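Local coordinates for protein GTP binding regulator (PDB 1VR8) that is named a GTP binding regulator but is of unproven function; its fold resembles that of the Ran-binding protein Mog1p, at residues A[71-75]-A[111-117]; A[25-31]-A[132-137]; A[58-63]-A[124-129]; A[15-19]-A[64-68]. All coordinates share one frame; numbering follows the deposited sequence. Where two conformers were deposited one is given.

Interaction 1 of 4, residues A[71-75]-A[111-117]. With AZI (azide ion), chain C.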
# COMPACT_ATOMS: atom_id res chain seq x y z
N ALA A 71 -8.04 9.40 -1.78
CA ALA A 71 -7.31 8.16 -2.12
C ALA A 71 -7.49 7.79 -3.58
O ALA A 71 -6.50 7.52 -4.27
CB ALA A 71 -7.77 7.01 -1.24
N LYS A 72 -8.72 7.80 -4.06
CA LYS A 72 -9.00 7.51 -5.48
C LYS A 72 -8.26 8.44 -6.43
O LYS A 72 -7.62 7.98 -7.37
CB LYS A 72 -10.50 7.53 -5.78
CG LYS A 72 -10.83 7.05 -7.19
CD LYS A 72 -12.32 7.09 -7.53
CE LYS A 72 -12.60 6.23 -8.80
NZ LYS A 72 -14.08 6.30 -9.08
N LYS A 73 -8.38 9.75 -6.19
CA LYS A 73 -7.76 10.76 -7.04
C LYS A 73 -6.26 10.51 -7.18
O LYS A 73 -5.71 10.56 -8.29
CB LYS A 73 -8.04 12.15 -6.44
CG LYS A 73 -7.56 13.36 -7.22
CD LYS A 73 -7.94 14.70 -6.51
N ILE A 74 -5.62 10.23 -6.06
CA ILE A 74 -4.18 10.01 -6.03
C ILE A 74 -3.83 8.73 -6.75
O ILE A 74 -2.91 8.70 -7.57
CB ILE A 74 -3.64 9.94 -4.58
CG1 ILE A 74 -3.85 11.27 -3.88
CG2 ILE A 74 -2.17 9.56 -4.58
CD1 ILE A 74 -3.64 11.21 -2.35
N TRP A 75 -4.57 7.66 -6.44
CA TRP A 75 -4.35 6.37 -7.10
C TRP A 75 -4.50 6.52 -8.62
O TRP A 75 -3.69 6.00 -9.41
CB TRP A 75 -5.33 5.31 -6.55
CG TRP A 75 -5.15 3.94 -7.17
CD1 TRP A 75 -4.35 2.92 -6.75
CD2 TRP A 75 -5.82 3.47 -8.35
NE1 TRP A 75 -4.49 1.84 -7.59
CE2 TRP A 75 -5.38 2.16 -8.57
CE3 TRP A 75 -6.78 4.01 -9.20
CZ2 TRP A 75 -5.83 1.41 -9.64
CZ3 TRP A 75 -7.25 3.25 -10.26
CH2 TRP A 75 -6.77 1.97 -10.48
N TRP A 111 -3.01 -0.05 -4.33
CA TRP A 111 -4.46 -0.21 -4.27
C TRP A 111 -5.08 0.84 -3.35
O TRP A 111 -4.42 1.38 -2.46
CB TRP A 111 -4.84 -1.64 -3.85
CG TRP A 111 -4.58 -2.05 -2.42
CD1 TRP A 111 -5.49 -2.06 -1.42
CD2 TRP A 111 -3.33 -2.48 -1.83
NE1 TRP A 111 -4.90 -2.47 -0.26
CE2 TRP A 111 -3.58 -2.73 -0.48
CE3 TRP A 111 -2.04 -2.65 -2.32
CZ2 TRP A 111 -2.60 -3.19 0.38
CZ3 TRP A 111 -1.06 -3.10 -1.46
CH2 TRP A 111 -1.34 -3.36 -0.13
N TRP A 112 -6.35 1.14 -3.63
CA TRP A 112 -7.12 2.07 -2.83
C TRP A 112 -8.51 1.49 -2.58
O TRP A 112 -9.03 0.71 -3.39
CB TRP A 112 -7.21 3.48 -3.45
CG TRP A 112 -8.31 3.61 -4.45
CD1 TRP A 112 -8.27 3.25 -5.77
CD2 TRP A 112 -9.65 3.99 -4.18
NE1 TRP A 112 -9.48 3.44 -6.34
CE2 TRP A 112 -10.36 3.91 -5.40
CE3 TRP A 112 -10.32 4.46 -3.05
CZ2 TRP A 112 -11.72 4.24 -5.50
CZ3 TRP A 112 -11.67 4.80 -3.16
CH2 TRP A 112 -12.36 4.67 -4.37
N ARG A 113 -9.06 1.88 -1.44
CA ARG A 113 -10.44 1.61 -1.09
C ARG A 113 -10.79 2.49 0.10
O ARG A 113 -9.94 2.77 0.95
CB ARG A 113 -10.66 0.14 -0.79
CG ARG A 113 -12.15 -0.27 -0.70
CD ARG A 113 -12.29 -1.80 -0.63
NE ARG A 113 -13.68 -2.28 -0.67
CZ ARG A 113 -14.52 -2.30 0.37
NH1 ARG A 113 -14.13 -1.85 1.56
NH2 ARG A 113 -15.75 -2.76 0.23
N LYS A 114 -12.03 2.94 0.14
CA LYS A 114 -12.49 3.87 1.16
C LYS A 114 -11.50 5.05 1.28
O LYS A 114 -11.27 5.74 0.30
CB LYS A 114 -12.70 3.14 2.51
CG LYS A 114 -13.78 2.03 2.46
CD LYS A 114 -15.15 2.57 2.17
CE LYS A 114 -16.25 1.48 2.26
NZ LYS A 114 -17.61 2.03 1.97
N ASN A 115 -10.94 5.26 2.47
CA ASN A 115 -10.06 6.39 2.76
C ASN A 115 -8.57 5.97 2.84
O ASN A 115 -7.76 6.68 3.46
CB ASN A 115 -10.49 7.15 4.01
CG ASN A 115 -10.52 6.28 5.27
OD1 ASN A 115 -10.81 5.09 5.20
ND2 ASN A 115 -10.27 6.90 6.43
N TRP A 116 -8.20 4.89 2.17
CA TRP A 116 -6.85 4.36 2.23
C TRP A 116 -6.28 4.14 0.84
O TRP A 116 -6.97 3.67 -0.07
CB TRP A 116 -6.84 3.01 2.98
CG TRP A 116 -7.18 3.13 4.43
CD1 TRP A 116 -8.40 2.90 5.04
CD2 TRP A 116 -6.30 3.53 5.47
NE1 TRP A 116 -8.33 3.16 6.37
CE2 TRP A 116 -7.05 3.56 6.67
CE3 TRP A 116 -4.95 3.89 5.51
CZ2 TRP A 116 -6.48 3.90 7.90
CZ3 TRP A 116 -4.39 4.22 6.72
CH2 TRP A 116 -5.16 4.23 7.90
N LEU A 117 -4.99 4.41 0.72
CA LEU A 117 -4.20 4.09 -0.47
C LEU A 117 -2.89 3.49 0.00
O LEU A 117 -2.23 4.08 0.85
CB LEU A 117 -3.96 5.33 -1.30
CG LEU A 117 -2.82 5.30 -2.32
CD1 LEU A 117 -3.04 4.29 -3.40
CD2 LEU A 117 -2.67 6.70 -2.90
N1 AZI C . -19.21 -0.19 1.76
N2 AZI C . -20.29 -0.36 1.26
N3 AZI C . -21.24 -0.96 0.83
O HOH W 1 -10.83 8.35 -0.05
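K114 O takes a hydrogen bond from a water at 2.7 Å, and the same water accepts a weak, long one from A71 N. This water joins the start of helix 71-79 to the hairpin turn. The rest of the contact is apolar. K72 lies across the W112 indole: its CB sits over one face, 3.5 Å from the centroid of the six-membered ring, and CG comes to 3.4 Å from W112 CZ2. K72 CG is anti to the backbone N (chi1 -173°) and the chain is extended, so it runs past the ring to NZ, which bonds P94 O. W112 CD1 rests over a face of the W75 ring, 3.5 Å from W75 CG, with the five-membered rings inclined at 50°. L117 CD1 lies at the edge of the W75 ring, and W75 NE1 donates to A110 O. L117 CD2 is tight against I74 CG2, at 3.4 Å. A71 CB packs against the turn, 3.6 Å from W116 O. At the exposed end, K114 NZ binds an azide ion, which is also held by I6 N. A helix here packs nearly antiparallel to strand 111-113, against a beta hairpin closed by a type II' turn from R113 to W116.

Interaction 2 of 4, residues A[25-31]-A[132-137]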
# COMPACT_ATOMS: atom_id res chain seq x y z
N VAL A 25 1.26 -2.25 12.92
CA VAL A 25 0.59 -3.54 13.11
C VAL A 25 1.09 -4.64 12.14
O VAL A 25 0.86 -5.82 12.34
CB VAL A 25 -0.95 -3.33 12.99
CG1 VAL A 25 -1.35 -3.15 11.57
CG2 VAL A 25 -1.70 -4.43 13.65
N LEU A 26 1.81 -4.23 11.10
CA LEU A 26 2.31 -5.19 10.10
C LEU A 26 3.60 -5.88 10.51
O LEU A 26 4.01 -6.85 9.87
CB LEU A 26 2.53 -4.50 8.77
CG LEU A 26 1.27 -3.87 8.20
CD1 LEU A 26 1.64 -3.06 6.99
CD2 LEU A 26 0.27 -4.96 7.87
N GLU A 27 4.27 -5.39 11.54
CA GLU A 27 5.55 -5.95 11.91
C GLU A 27 5.36 -7.37 12.48
O GLU A 27 4.41 -7.66 13.21
CB GLU A 27 6.29 -4.96 12.86
CG GLU A 27 7.68 -5.36 13.15
CD GLU A 27 8.50 -4.28 13.81
OE1 GLU A 27 7.91 -3.41 14.55
OE2 GLU A 27 9.73 -4.35 13.63
N THR A 28 6.26 -8.29 12.13
CA THR A 28 6.33 -9.59 12.76
C THR A 28 7.81 -9.93 12.86
O THR A 28 8.65 -9.15 12.40
CB THR A 28 5.64 -10.72 11.96
OG1 THR A 28 6.41 -11.00 10.79
CG2 THR A 28 4.21 -10.38 11.54
N ARG A 29 8.13 -11.10 13.38
CA ARG A 29 9.54 -11.52 13.38
C ARG A 29 10.10 -11.69 11.97
O ARG A 29 11.30 -11.61 11.79
CB ARG A 29 9.72 -12.80 14.20
CG ARG A 29 9.32 -14.08 13.49
N ASP A 30 9.25 -11.90 10.97
CA ASP A 30 9.67 -12.09 9.56
C ASP A 30 9.59 -10.80 8.72
O ASP A 30 9.96 -10.79 7.55
CB ASP A 30 8.74 -13.07 8.86
CG ASP A 30 8.65 -14.42 9.57
OD1 ASP A 30 9.70 -15.01 9.85
OD2 ASP A 30 7.51 -14.87 9.86
N TYR A 31 8.99 -9.76 9.28
CA TYR A 31 8.77 -8.49 8.57
C TYR A 31 9.17 -7.41 9.58
O TYR A 31 8.34 -6.97 10.37
CB TYR A 31 7.31 -8.30 8.21
CG TYR A 31 6.79 -9.30 7.19
CD1 TYR A 31 7.30 -9.32 5.93
CD2 TYR A 31 5.83 -10.25 7.53
CE1 TYR A 31 6.88 -10.24 5.00
CE2 TYR A 31 5.41 -11.22 6.59
CZ TYR A 31 5.95 -11.17 5.32
OH TYR A 31 5.61 -12.06 4.32
N HIS A 132 0.63 -10.71 3.09
CA HIS A 132 0.71 -10.44 4.54
C HIS A 132 -0.17 -9.24 4.94
O HIS A 132 -0.97 -9.32 5.88
CB HIS A 132 2.16 -10.22 4.97
CG HIS A 132 2.30 -9.74 6.39
ND1 HIS A 132 1.94 -10.51 7.48
CD2 HIS A 132 2.77 -8.58 6.90
CE1 HIS A 132 2.17 -9.83 8.59
NE2 HIS A 132 2.68 -8.66 8.27
N VAL A 133 -0.01 -8.12 4.24
CA VAL A 133 -0.80 -6.93 4.52
C VAL A 133 -2.30 -7.25 4.39
O VAL A 133 -3.10 -6.90 5.27
CB VAL A 133 -0.43 -5.78 3.57
CG1 VAL A 133 -1.35 -4.62 3.76
CG2 VAL A 133 1.05 -5.34 3.74
N TYR A 134 -2.68 -7.92 3.31
CA TYR A 134 -4.07 -8.37 3.15
C TYR A 134 -4.60 -9.16 4.36
O TYR A 134 -5.70 -8.93 4.85
CB TYR A 134 -4.16 -9.27 1.90
CG TYR A 134 -4.11 -8.58 0.55
CD1 TYR A 134 -3.92 -7.21 0.41
CD2 TYR A 134 -4.24 -9.35 -0.60
CE1 TYR A 134 -3.92 -6.62 -0.87
CE2 TYR A 134 -4.21 -8.78 -1.85
CZ TYR A 134 -4.05 -7.44 -1.98
OH TYR A 134 -4.04 -6.94 -3.26
N ARG A 135 -3.83 -10.15 4.77
CA ARG A 135 -4.20 -11.02 5.87
C ARG A 135 -4.33 -10.26 7.21
O ARG A 135 -5.29 -10.51 7.97
CB ARG A 135 -3.22 -12.17 5.95
CG ARG A 135 -3.48 -13.13 4.80
CD ARG A 135 -2.46 -14.21 4.69
NE ARG A 135 -2.89 -15.22 3.73
CZ ARG A 135 -2.08 -16.12 3.20
NH1 ARG A 135 -0.78 -16.12 3.48
NH2 ARG A 135 -2.57 -17.02 2.36
N VAL A 136 -3.43 -9.32 7.47
CA VAL A 136 -3.52 -8.57 8.74
C VAL A 136 -4.76 -7.68 8.74
O VAL A 136 -5.55 -7.68 9.68
CB VAL A 136 -2.24 -7.76 8.98
CG1 VAL A 136 -2.39 -6.85 10.18
CG2 VAL A 136 -1.06 -8.70 9.15
N TYR A 137 -4.95 -6.94 7.64
CA TYR A 137 -6.09 -6.03 7.56
C TYR A 137 -7.43 -6.76 7.48
O TYR A 137 -8.42 -6.31 8.02
CB TYR A 137 -5.93 -5.05 6.41
CG TYR A 137 -4.75 -4.07 6.53
CD1 TYR A 137 -4.14 -3.78 7.76
CD2 TYR A 137 -4.29 -3.40 5.40
CE1 TYR A 137 -3.09 -2.85 7.84
CE2 TYR A 137 -3.27 -2.47 5.48
CZ TYR A 137 -2.66 -2.22 6.70
OH TYR A 137 -1.64 -1.31 6.78
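H132 reaches from its helix into the loop 25-31. Its CB lies 3.8 Å from Y31 CE2. CG is anti to the backbone N (chi1 172°), which directs the imidazole at the loop. H132 CG is 3.5 Å from Y31 CE2, and Y31 CD2 lies over the centre of the imidazole. The two rings form an offset stack, with planes 23° apart. ND1 is hydrogen-bonded to a glycerol, probably from the crystallisation liquor. CE1 meets T28 CG2 at 3.6 Å. At the tip, NE2 donates to L26 O at 2.8 Å, with an N-H...O angle of 160° and the oxygen near the ring plane. Stack and bond together fix the rotation of the imidazole. With an alanine here, L26 O is likely to lose this donor and a gap to open beside the Y31 ring. Further along the helix, L26 spreads its branches: CD1 touches V133 CG2, while CD2 lies 3.9 Å from V136 CB. The Y137 ring meets V25 CG1 at its edge, 4.1 Å from CE1, and its OH bonds A22 O. T28 OG1 accepts from D30 N, which makes an ST turn. The contact is a loop packed on a helix, its type I turn from T28 to Y31 leading into strand 32-39.

Interaction 3 of 4, residues A[58-63]-A[124-129]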
# COMPACT_ATOMS: atom_id res chain seq x y z
N TYR A 58 13.37 -11.75 1.77
CA TYR A 58 13.53 -11.49 0.34
C TYR A 58 14.37 -10.24 0.07
O TYR A 58 14.84 -10.03 -1.05
CB TYR A 58 12.15 -11.34 -0.27
CG TYR A 58 11.31 -12.59 -0.17
CD1 TYR A 58 11.55 -13.65 -1.03
CD2 TYR A 58 10.30 -12.72 0.78
CE1 TYR A 58 10.79 -14.81 -0.96
CE2 TYR A 58 9.54 -13.91 0.86
CZ TYR A 58 9.79 -14.93 -0.01
OH TYR A 58 9.07 -16.11 0.01
N GLY A 59 14.57 -9.44 1.12
CA GLY A 59 15.20 -8.12 1.04
C GLY A 59 14.22 -7.04 1.48
O GLY A 59 13.12 -7.34 1.93
N PRO A 60 14.61 -5.77 1.33
CA PRO A 60 13.75 -4.71 1.85
C PRO A 60 12.54 -4.49 0.94
O PRO A 60 12.65 -4.53 -0.29
CB PRO A 60 14.68 -3.50 1.86
CG PRO A 60 15.68 -3.74 0.79
CD PRO A 60 15.84 -5.25 0.71
N VAL A 61 11.40 -4.26 1.57
CA VAL A 61 10.16 -3.93 0.90
C VAL A 61 9.64 -2.59 1.43
O VAL A 61 9.70 -2.31 2.64
CB VAL A 61 9.12 -5.05 1.15
CG1 VAL A 61 7.80 -4.67 0.56
CG2 VAL A 61 9.62 -6.37 0.53
N PHE A 62 9.19 -1.73 0.53
CA PHE A 62 8.73 -0.40 0.87
C PHE A 62 7.21 -0.36 0.85
O PHE A 62 6.57 -0.84 -0.08
CB PHE A 62 9.26 0.62 -0.13
CG PHE A 62 10.76 0.79 -0.13
CD1 PHE A 62 11.58 -0.22 -0.64
CD2 PHE A 62 11.35 1.95 0.34
CE1 PHE A 62 12.94 -0.08 -0.65
CE2 PHE A 62 12.74 2.09 0.34
CZ PHE A 62 13.52 1.10 -0.15
N LEU A 63 6.63 0.20 1.89
CA LEU A 63 5.20 0.40 1.98
C LEU A 63 4.91 1.88 2.13
O LEU A 63 5.36 2.52 3.08
CB LEU A 63 4.64 -0.34 3.17
CG LEU A 63 3.17 -0.05 3.49
CD1 LEU A 63 2.32 -0.75 2.47
CD2 LEU A 63 2.82 -0.49 4.88
N ASN A 124 12.26 -7.74 -4.52
CA ASN A 124 11.87 -9.13 -4.24
C ASN A 124 10.98 -9.20 -3.03
O ASN A 124 11.11 -8.41 -2.11
CB ASN A 124 13.11 -9.98 -4.02
CG ASN A 124 13.79 -10.30 -5.32
OD1 ASN A 124 13.27 -11.06 -6.12
ND2 ASN A 124 14.92 -9.67 -5.55
N GLY A 125 10.05 -10.14 -3.07
CA GLY A 125 9.14 -10.36 -1.95
C GLY A 125 7.91 -9.48 -1.90
O GLY A 125 7.19 -9.49 -0.90
N VAL A 126 7.63 -8.71 -2.97
CA VAL A 126 6.47 -7.82 -2.95
C VAL A 126 5.15 -8.58 -2.84
O VAL A 126 4.32 -8.23 -2.01
CB VAL A 126 6.45 -6.87 -4.17
CG1 VAL A 126 5.11 -6.21 -4.38
CG2 VAL A 126 7.59 -5.85 -4.03
N GLU A 127 4.95 -9.61 -3.66
CA GLU A 127 3.65 -10.34 -3.61
C GLU A 127 3.40 -10.98 -2.22
O GLU A 127 2.29 -10.94 -1.68
CB GLU A 127 3.57 -11.36 -4.74
CG GLU A 127 3.43 -10.69 -6.13
N GLU A 128 4.46 -11.52 -1.64
CA GLU A 128 4.40 -12.14 -0.31
C GLU A 128 4.06 -11.12 0.76
O GLU A 128 3.24 -11.36 1.64
CB GLU A 128 5.73 -12.83 -0.02
CG GLU A 128 6.02 -14.07 -0.90
CD GLU A 128 6.62 -13.77 -2.29
OE1 GLU A 128 6.87 -12.59 -2.68
OE2 GLU A 128 6.84 -14.77 -3.03
N PHE A 129 4.69 -9.95 0.68
CA PHE A 129 4.38 -8.87 1.62
C PHE A 129 2.95 -8.37 1.45
O PHE A 129 2.24 -8.15 2.43
CB PHE A 129 5.37 -7.72 1.48
CG PHE A 129 5.22 -6.71 2.56
CD1 PHE A 129 5.73 -6.97 3.82
CD2 PHE A 129 4.53 -5.55 2.35
CE1 PHE A 129 5.54 -6.05 4.88
CE2 PHE A 129 4.37 -4.62 3.38
CZ PHE A 129 4.88 -4.89 4.63
O HOH W 2 13.23 -6.81 -1.76
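Y58 presses its CB and the near part of its ring against G125, with both Y58 CB and Y58 CG 3.6 Å from G125 CA. The overlap is close. A side chain on G125 would run into Y58 CB, and the backbone angles of G125 (phi 84°) also suit a residue without one. Farther out, the Y58 ring crosses E128 at about a right angle. The hydroxyl end meets the aliphatic part of E128, with Y58 OH 3.8 Å from E128 CG. E128 is bent at chi2 (83°), which turns its carboxylate back beside the ring, the two planes 28° apart. G125 is the N-cap residue of helix 126-138, so this start of the helix packs on the beginning of strand 59-67, where the helix packs on the antiparallel sheet of this alpha+beta fold. One turn along, the F129 side chain packs on the strand. V61 CG1 lies 3.8 Å from F129 CD2, and L63 CB is 4.3 Å from F129 CE2. V120 of the adjacent strand also touches V61, L63 and F129, while F54 and Y31 meet the F129 ring. V61 CG2 touches N124 O. A water donates to P60 O at 2.8 Å and to N124 O at 2.7 Å, bridging strand and loop.

Interaction 4 of 4, residues A[15-19]-A[64-68]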
# COMPACT_ATOMS: atom_id res chain seq x y z
N GLU A 15 -12.00 2.74 8.74
CA GLU A 15 -11.89 4.15 8.37
C GLU A 15 -11.32 5.01 9.50
O GLU A 15 -10.58 5.96 9.24
CB GLU A 15 -13.22 4.65 7.79
CG GLU A 15 -13.50 3.92 6.40
CD GLU A 15 -14.91 4.09 5.83
OE1 GLU A 15 -15.28 5.23 5.48
OE2 GLU A 15 -15.63 3.07 5.69
N ALA A 16 -11.59 4.65 10.76
CA ALA A 16 -11.11 5.43 11.91
C ALA A 16 -9.68 5.12 12.33
O ALA A 16 -9.16 5.76 13.22
CB ALA A 16 -12.04 5.24 13.13
N TYR A 17 -9.04 4.15 11.72
CA TYR A 17 -7.78 3.61 12.23
C TYR A 17 -6.63 4.60 11.94
O TYR A 17 -6.65 5.28 10.92
CB TYR A 17 -7.49 2.32 11.50
CG TYR A 17 -6.65 1.28 12.21
CD1 TYR A 17 -7.22 0.44 13.17
CD2 TYR A 17 -5.33 1.06 11.84
CE1 TYR A 17 -6.47 -0.56 13.77
CE2 TYR A 17 -4.55 0.07 12.47
CZ TYR A 17 -5.13 -0.74 13.42
OH TYR A 17 -4.36 -1.75 14.00
N SER A 18 -5.67 4.68 12.87
CA SER A 18 -4.49 5.51 12.70
C SER A 18 -3.59 5.05 11.57
O SER A 18 -3.31 3.86 11.41
CB SER A 18 -3.69 5.50 14.02
OG SER A 18 -2.34 5.82 13.85
N LEU A 19 -3.10 6.00 10.78
CA LEU A 19 -2.14 5.69 9.74
C LEU A 19 -0.88 5.04 10.33
O LEU A 19 -0.33 4.06 9.79
CB LEU A 19 -1.80 6.95 8.95
CG LEU A 19 -0.79 6.73 7.81
CD1 LEU A 19 -1.14 7.60 6.65
CD2 LEU A 19 0.60 7.05 8.28
N TYR A 64 4.17 2.41 1.17
CA TYR A 64 3.69 3.79 1.16
C TYR A 64 2.23 3.78 1.57
O TYR A 64 1.44 2.97 1.07
CB TYR A 64 3.83 4.42 -0.22
CG TYR A 64 5.25 4.48 -0.75
CD1 TYR A 64 5.85 3.35 -1.30
CD2 TYR A 64 5.97 5.65 -0.72
CE1 TYR A 64 7.14 3.41 -1.77
CE2 TYR A 64 7.28 5.71 -1.20
CZ TYR A 64 7.85 4.58 -1.73
OH TYR A 64 9.16 4.61 -2.20
N VAL A 65 1.89 4.66 2.49
CA VAL A 65 0.53 4.72 3.00
C VAL A 65 -0.01 6.14 2.98
O VAL A 65 0.67 7.08 3.42
CB VAL A 65 0.44 4.32 4.49
CG1 VAL A 65 -1.04 4.12 4.88
CG2 VAL A 65 1.31 3.13 4.79
N TYR A 66 -1.25 6.27 2.56
CA TYR A 66 -1.99 7.52 2.59
C TYR A 66 -3.37 7.24 3.19
O TYR A 66 -4.00 6.23 2.83
CB TYR A 66 -2.15 8.12 1.16
CG TYR A 66 -3.24 9.17 1.06
CD1 TYR A 66 -4.58 8.80 0.86
CD2 TYR A 66 -2.95 10.53 1.18
CE1 TYR A 66 -5.57 9.75 0.81
CE2 TYR A 66 -3.95 11.50 1.12
CZ TYR A 66 -5.27 11.09 0.92
OH TYR A 66 -6.29 12.01 0.85
N LYS A 67 -3.81 8.10 4.10
CA LYS A 67 -5.16 8.05 4.65
C LYS A 67 -5.82 9.38 4.33
O LYS A 67 -5.27 10.44 4.64
CB LYS A 67 -5.12 7.90 6.18
CG LYS A 67 -6.50 7.83 6.80
CD LYS A 67 -6.45 7.64 8.30
CE LYS A 67 -7.87 7.50 8.84
NZ LYS A 67 -7.90 7.58 10.33
N GLY A 68 -7.02 9.34 3.79
CA GLY A 68 -7.75 10.55 3.50
C GLY A 68 -8.81 10.44 2.42
O GLY A 68 -9.01 9.37 1.84
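K67 NZ donates a hydrogen bond to Y17 O at 2.7 Å. The ammonium group comes from above the carbonyl plane, 48° out of it, and not along a lone pair. The carbonyl of E15 is also close, with K67 CE 3.1 Å from E15 O. K67 is fully extended, CG being anti to the backbone N (chi1 -179°), and this stretch carries NZ from the strand to the loop. A methionine in its place would probably leave Y17 O without this donor and loosen the hold on the loop. Next to the lysine, L19 packs on the strand. L19 CD1 sits 3.7 Å from V65 O and 3.7 Å from K67 N, and it meets V65 CG1 tip to tip at 3.9 Å. A second shell sets these groups. E15 O accepts a bond from N115 ND2, and K67 also touches the side chains of N115 and W116. S18 is the N-cap of helix 19-24, its OG accepting from T21 N, which fixes the chain just ahead of L19. The loop and the start of helix 19-24 thus lie over the end of strand 59-67, which pairs with strands 45-56 and 116-122; L19 also touches K50 of the former, and V65 touches W116 and F118 of the latter.

In the fold
Interaction 1 is the most buried contact; the other three are partly buried. Interactions 1 and 4 adjoin across the neighbouring strands 59-67 and 116-122, where Y66 N and L117 O lie 2.9 Å apart, a probable hydrogen bond. Interactions 3 and 4 use opposite ends of strand 59-67, and interactions 2 and 3 share helix 126-138. Between those two, Y31 packs on F129 and L26 on L63. W111 of interaction 1 touches V133 and Y134 of the same helix. The chemistry varies with place. Tryptophans and aliphatic carbons fill interaction 1, and interaction 3 has no direct polar bond. Interactions 2 and 4 tie loops through side-chain donors to backbone carbonyls.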